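Side-chain contacts in molybdopterin adenylyltransferase (Helicobacter pylori, PDB 4XCW), which probably transfers an adenylyl group from ATP to molybdopterin, a step that precedes metal insertion in molybdenum cofactor biosynthesis: residues 31-34 with 35-39; 147-150 with 151-155. All coordinates share one frame; numbering follows the deposited sequence.

Interaction 1. Residues 31-34 with 35-39; sequences QEVL and SEYLL
Val33 and Tyr37, one helical turn apart, run side by side in the same direction, and the valine puts one methyl over a face of the phenol ring. CG1 is 3.7 Å from the centroid of the Tyr37 ring and 21° off its normal, a CH-pi contact displaced toward the rim at CE2. The methyl gets there because CG1 stands anti to the backbone N of Val33 (chi1 173°). Val33 O lies over a ring face too, 3.4 Å from Tyr37 CG, and receives only weak bonds from the amides of Glu36 and Tyr37.

Ser35 turns its hydroxyl back along the helix. With OG beside its own backbone N (chi1 -70°), it donates to Gln31 O over 2.7 Å, while Ser35 N gives the same oxygen a 2.9 Å bond from the opposite face of the carbonyl plane. Two donors thus grip one carbonyl. Next along, Glu36 N bonds to Glu32 O at 3.2 Å; the Glu32 carboxylate itself is engaged by a salt bridge to Arg142.

Leu38, the first residue to leave helical geometry, still gives its N to Leu34 O at 3.2 Å. Leu34 and Leu38 both rest on Ile8. This is the C-terminal end of an amphipathic helix, the crossover of the beta-alpha-beta unit formed by strand 6-13, helix 25-37 and strand 42-49.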
loop_
_atom_site.group_PDB
_atom_site.type_symbol
_atom_site.label_atom_id
_atom_site.label_comp_id
_atom_site.label_asym_id
_atom_site.label_seq_id
_atom_site.Cartn_x
_atom_site.Cartn_y
_atom_site.Cartn_z
ATOM N N GLN B 31 19.930 -12.579 -14.265
ATOM C CA GLN B 31 20.771 -12.175 -15.388
ATOM C C GLN B 31 20.256 -12.707 -16.720
ATOM O O GLN B 31 20.305 -12.003 -17.726
ATOM C CB GLN B 31 22.219 -12.623 -15.171
ATOM C CG GLN B 31 22.869 -11.953 -13.975
ATOM C CD GLN B 31 24.378 -11.980 -14.036
ATOM O OE1 GLN B 31 24.968 -12.243 -15.086
ATOM N NE2 GLN B 31 25.016 -11.698 -12.907
ATOM N N GLU B 32 19.763 -13.941 -16.724
ATOM C CA GLU B 32 19.198 -14.530 -17.937
ATOM C C GLU B 32 18.029 -13.706 -18.465
ATOM O O GLU B 32 17.978 -13.371 -19.644
ATOM C CB GLU B 32 18.734 -15.966 -17.686
ATOM C CG GLU B 32 19.844 -16.998 -17.653
ATOM C CD GLU B 32 19.311 -18.408 -17.489
ATOM O OE1 GLU B 32 18.075 -18.566 -17.377
ATOM O OE2 GLU B 32 20.125 -19.357 -17.478
ATOM N N VAL B 33 17.091 -13.387 -17.582
ATOM C CA VAL B 33 15.893 -12.649 -17.969
ATOM C C VAL B 33 16.204 -11.241 -18.461
ATOM O O VAL B 33 15.723 -10.816 -19.513
ATOM C CB VAL B 33 14.896 -12.552 -16.799
ATOM C CG1 VAL B 33 13.744 -11.631 -17.159
ATOM C CG2 VAL B 33 14.376 -13.930 -16.436
ATOM N N LEU B 34 17.007 -10.513 -17.696
ATOM C CA LEU B 34 17.330 -9.145 -18.068
ATOM C C LEU B 34 18.145 -9.112 -19.360
ATOM O O LEU B 34 18.011 -8.184 -20.160
ATOM C CB LEU B 34 18.063 -8.446 -16.922
ATOM C CG LEU B 34 17.135 -8.184 -15.732
ATOM C CD1 LEU B 34 17.892 -7.610 -14.547
ATOM C CD2 LEU B 34 15.978 -7.264 -16.134
ATOM N N SER B 35 18.964 -10.140 -19.577
ATOM C CA SER B 35 19.754 -10.232 -20.805
ATOM C C SER B 35 18.873 -10.416 -22.036
ATOM O O SER B 35 19.219 -9.959 -23.121
ATOM C CB SER B 35 20.760 -11.383 -20.719
ATOM O OG SER B 35 21.788 -11.093 -19.790
ATOM N N GLU B 36 17.743 -11.093 -21.865
ATOM C CA GLU B 36 16.814 -11.326 -22.966
ATOM C C GLU B 36 15.911 -10.118 -23.216
ATOM O O GLU B 36 15.418 -9.922 -24.328
ATOM C CB GLU B 36 15.956 -12.562 -22.689
ATOM C CG GLU B 36 16.736 -13.866 -22.618
ATOM C CD GLU B 36 15.881 -15.025 -22.139
ATOM O OE1 GLU B 36 14.691 -14.795 -21.834
ATOM O OE2 GLU B 36 16.397 -16.164 -22.068
ATOM N N TYR B 37 15.702 -9.317 -22.177
ATOM C CA TYR B 37 14.793 -8.174 -22.240
ATOM C C TYR B 37 15.425 -6.925 -22.847
ATOM O O TYR B 37 14.724 -6.081 -23.409
ATOM C CB TYR B 37 14.274 -7.832 -20.842
ATOM C CG TYR B 37 13.188 -8.750 -20.324
ATOM C CD1 TYR B 37 12.795 -9.882 -21.033
ATOM C CD2 TYR B 37 12.551 -8.477 -19.116
ATOM C CE1 TYR B 37 11.799 -10.716 -20.548
ATOM C CE2 TYR B 37 11.559 -9.301 -18.628
ATOM C CZ TYR B 37 11.185 -10.417 -19.340
ATOM O OH TYR B 37 10.190 -11.232 -18.839
ATOM N N LEU B 38 16.743 -6.803 -22.719
ATOM C CA LEU B 38 17.451 -5.601 -23.151
ATOM C C LEU B 38 18.396 -5.849 -24.321
ATOM O O LEU B 38 19.052 -6.889 -24.400
ATOM C CB LEU B 38 18.240 -5.008 -21.982
ATOM C CG LEU B 38 17.399 -4.437 -20.842
ATOM C CD1 LEU B 38 18.267 -4.136 -19.637
ATOM C CD2 LEU B 38 16.686 -3.182 -21.316
ATOM N N LEU B 39 18.469 -4.874 -25.221
ATOM C CA LEU B 39 19.373 -4.935 -26.358
ATOM C C LEU B 39 20.718 -4.294 -26.026
ATOM O O LEU B 39 21.720 -4.556 -26.692
ATOM C CB LEU B 39 18.745 -4.248 -27.573
ATOM C CG LEU B 39 17.435 -4.868 -28.068
ATOM C CD1 LEU B 39 16.783 -3.987 -29.120
ATOM C CD2 LEU B 39 17.688 -6.258 -28.625
#

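Interaction 2. Residues 147-150 with 151-155; sequences AVFP and AIPYC
Phe149 O accepts the amide of Ile152 over 2.8 Å, and one residue earlier Val148 O takes the amide of Ala151 over 3.1 Å. Both bonds are nearly straight at hydrogen, yet each donor stands above the plane of its carbonyl, by 57° for Ile152 N. Such i to i+3 bonds mark a tight turn between helices 138-148 and 152-158.

Two prolines remove donors here, since neither Pro150 N nor Pro153 N carries a hydrogen. Where an ordinary helix would offer Phe149 O the amide of residue 153, it meets Pro153 CD instead, 3.1 Å away; the bond from Ile152 N satisfies the oxygen. Pro150 O has no direct amide partner across the turn and turns to water 1, which donates to it at 2.8 Å and accepts from Tyr154 N at 3.0 Å. The water therefore bridges the carbonyl and amide that a regular helical turn would join directly. Beyond it the alpha pattern resumes with Cys155 N on Ala151 O.

Phe149 CG is anti to the backbone N (chi1 -170°), and the Phe149 side chain crosses those of Ile152 and Pro153 at about a right angle. Ile152 CD1 packs against Phe149 CD1 at 3.8 Å, while Pro153 CD lies over one face of the Phe149 ring, offset toward the rim. Ile152 continues onto Leu130 and Ile132 of strand 129-134, and Pro114 of the second subunit packs on Pro150 and Ala151. What results is a 3-10 turn with prolines and a water bridge, linking helices 138-148 and 152-158 between the sheet and a subunit interface.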
loop_
_atom_site.group_PDB
_atom_site.type_symbol
_atom_site.label_atom_id
_atom_site.label_comp_id
_atom_site.label_asym_id
_atom_site.label_seq_id
_atom_site.Cartn_x
_atom_site.Cartn_y
_atom_site.Cartn_z
ATOM N N ALA B 147 6.105 -9.129 -15.258
ATOM C CA ALA B 147 5.019 -8.248 -14.862
ATOM C C ALA B 147 5.458 -6.797 -14.710
ATOM O O ALA B 147 4.733 -5.890 -15.117
ATOM C CB ALA B 147 4.401 -8.732 -13.564
ATOM N N VAL B 148 6.629 -6.573 -14.114
ATOM C CA VAL B 148 7.023 -5.208 -13.760
ATOM C C VAL B 148 7.935 -4.535 -14.778
ATOM O O VAL B 148 7.977 -3.308 -14.841
ATOM C CB VAL B 148 7.732 -5.142 -12.381
ATOM C CG1 VAL B 148 6.834 -5.707 -11.289
ATOM C CG2 VAL B 148 9.078 -5.852 -12.415
ATOM N N PHE B 149 8.658 -5.316 -15.573
ATOM C CA PHE B 149 9.610 -4.711 -16.501
ATOM C C PHE B 149 9.013 -3.714 -17.515
ATOM O O PHE B 149 9.687 -2.743 -17.864
ATOM C CB PHE B 149 10.385 -5.773 -17.279
ATOM C CG PHE B 149 11.528 -5.202 -18.070
ATOM C CD1 PHE B 149 12.733 -4.918 -17.454
ATOM C CD2 PHE B 149 11.386 -4.917 -19.417
ATOM C CE1 PHE B 149 13.784 -4.375 -18.171
ATOM C CE2 PHE B 149 12.433 -4.373 -20.139
ATOM C CZ PHE B 149 13.633 -4.106 -19.512
ATOM N N PRO B 150 7.771 -3.941 -18.002
ATOM C CA PRO B 150 7.257 -2.954 -18.962
ATOM C C PRO B 150 7.211 -1.507 -18.456
ATOM O O PRO B 150 7.086 -0.600 -19.273
ATOM C CB PRO B 150 5.845 -3.467 -19.252
ATOM C CG PRO B 150 5.986 -4.949 -19.142
ATOM C CD PRO B 150 6.913 -5.144 -17.967
ATOM N N ALA B 151 7.341 -1.294 -17.148
ATOM C CA ALA B 151 7.325 0.055 -16.591
ATOM C C ALA B 151 8.729 0.561 -16.276
ATOM O O ALA B 151 8.913 1.726 -15.924
ATOM C CB ALA B 151 6.455 0.102 -15.330
ATOM N N ILE B 152 9.724 -0.307 -16.406
ATOM C CA ILE B 152 11.067 0.019 -15.919
ATOM C C ILE B 152 11.858 0.997 -16.823
ATOM O O ILE B 152 12.418 1.978 -16.320
ATOM C CB ILE B 152 11.885 -1.277 -15.689
ATOM C CG1 ILE B 152 11.337 -2.013 -14.464
ATOM C CG2 ILE B 152 13.358 -0.976 -15.474
ATOM C CD1 ILE B 152 12.099 -3.274 -14.111
ATOM N N PRO B 153 11.904 0.755 -18.147
ATOM C CA PRO B 153 12.677 1.710 -18.959
ATOM C C PRO B 153 12.212 3.167 -18.835
ATOM O O PRO B 153 13.045 4.071 -18.763
ATOM C CB PRO B 153 12.454 1.202 -20.385
ATOM C CG PRO B 153 12.219 -0.257 -20.221
ATOM C CD PRO B 153 11.404 -0.365 -18.965
ATOM N N TYR B 154 10.903 3.392 -18.809
ATOM C CA TYR B 154 10.392 4.746 -18.656
ATOM C C TYR B 154 10.752 5.288 -17.281
ATOM O O TYR B 154 11.110 6.454 -17.149
ATOM C CB TYR B 154 8.885 4.790 -18.859
ATOM C CG TYR B 154 8.285 6.179 -18.833
ATOM C CD1 TYR B 154 8.789 7.190 -19.640
ATOM C CD2 TYR B 154 7.191 6.467 -18.024
ATOM C CE1 TYR B 154 8.230 8.450 -19.633
ATOM C CE2 TYR B 154 6.629 7.720 -18.011
ATOM C CZ TYR B 154 7.152 8.708 -18.814
ATOM O OH TYR B 154 6.593 9.957 -18.799
ATOM N N CYS B 155 10.654 4.439 -16.258
ATOM C CA CYS B 155 11.026 4.865 -14.907
ATOM C C CYS B 155 12.483 5.305 -14.859
ATOM O O CYS B 155 12.817 6.324 -14.253
ATOM C CB CYS B 155 10.805 3.744 -13.887
ATOM S SG CYS B 155 10.989 4.296 -12.155
HETATM O O HOH W 1 8.702 1.658 -19.750
#

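Overall arrangement
Both contacts are local, and they meet through Phe149: its CG is 3.6 Å from Tyr37 CD2, its CZ 3.7 Å from Leu38 CD2. The centres of the two interactions lie about 13 Å apart. Interaction 1 is partly buried, with its apolar face inward and Glu32, Ser35 and Glu36 exposed; it lies on helix 25-37 and the residues just after it. Interaction 2 is buried and joins two successive helices, reaching strand 129-134 and a neighbouring subunit, whereas no other chain of the assembly touches interaction 1. In 31-38 a serine hydroxyl supplements helical backbone bonds, some weak; 147-155 uses two i to i+3 bonds and a water between Pro150 O and Tyr154 N.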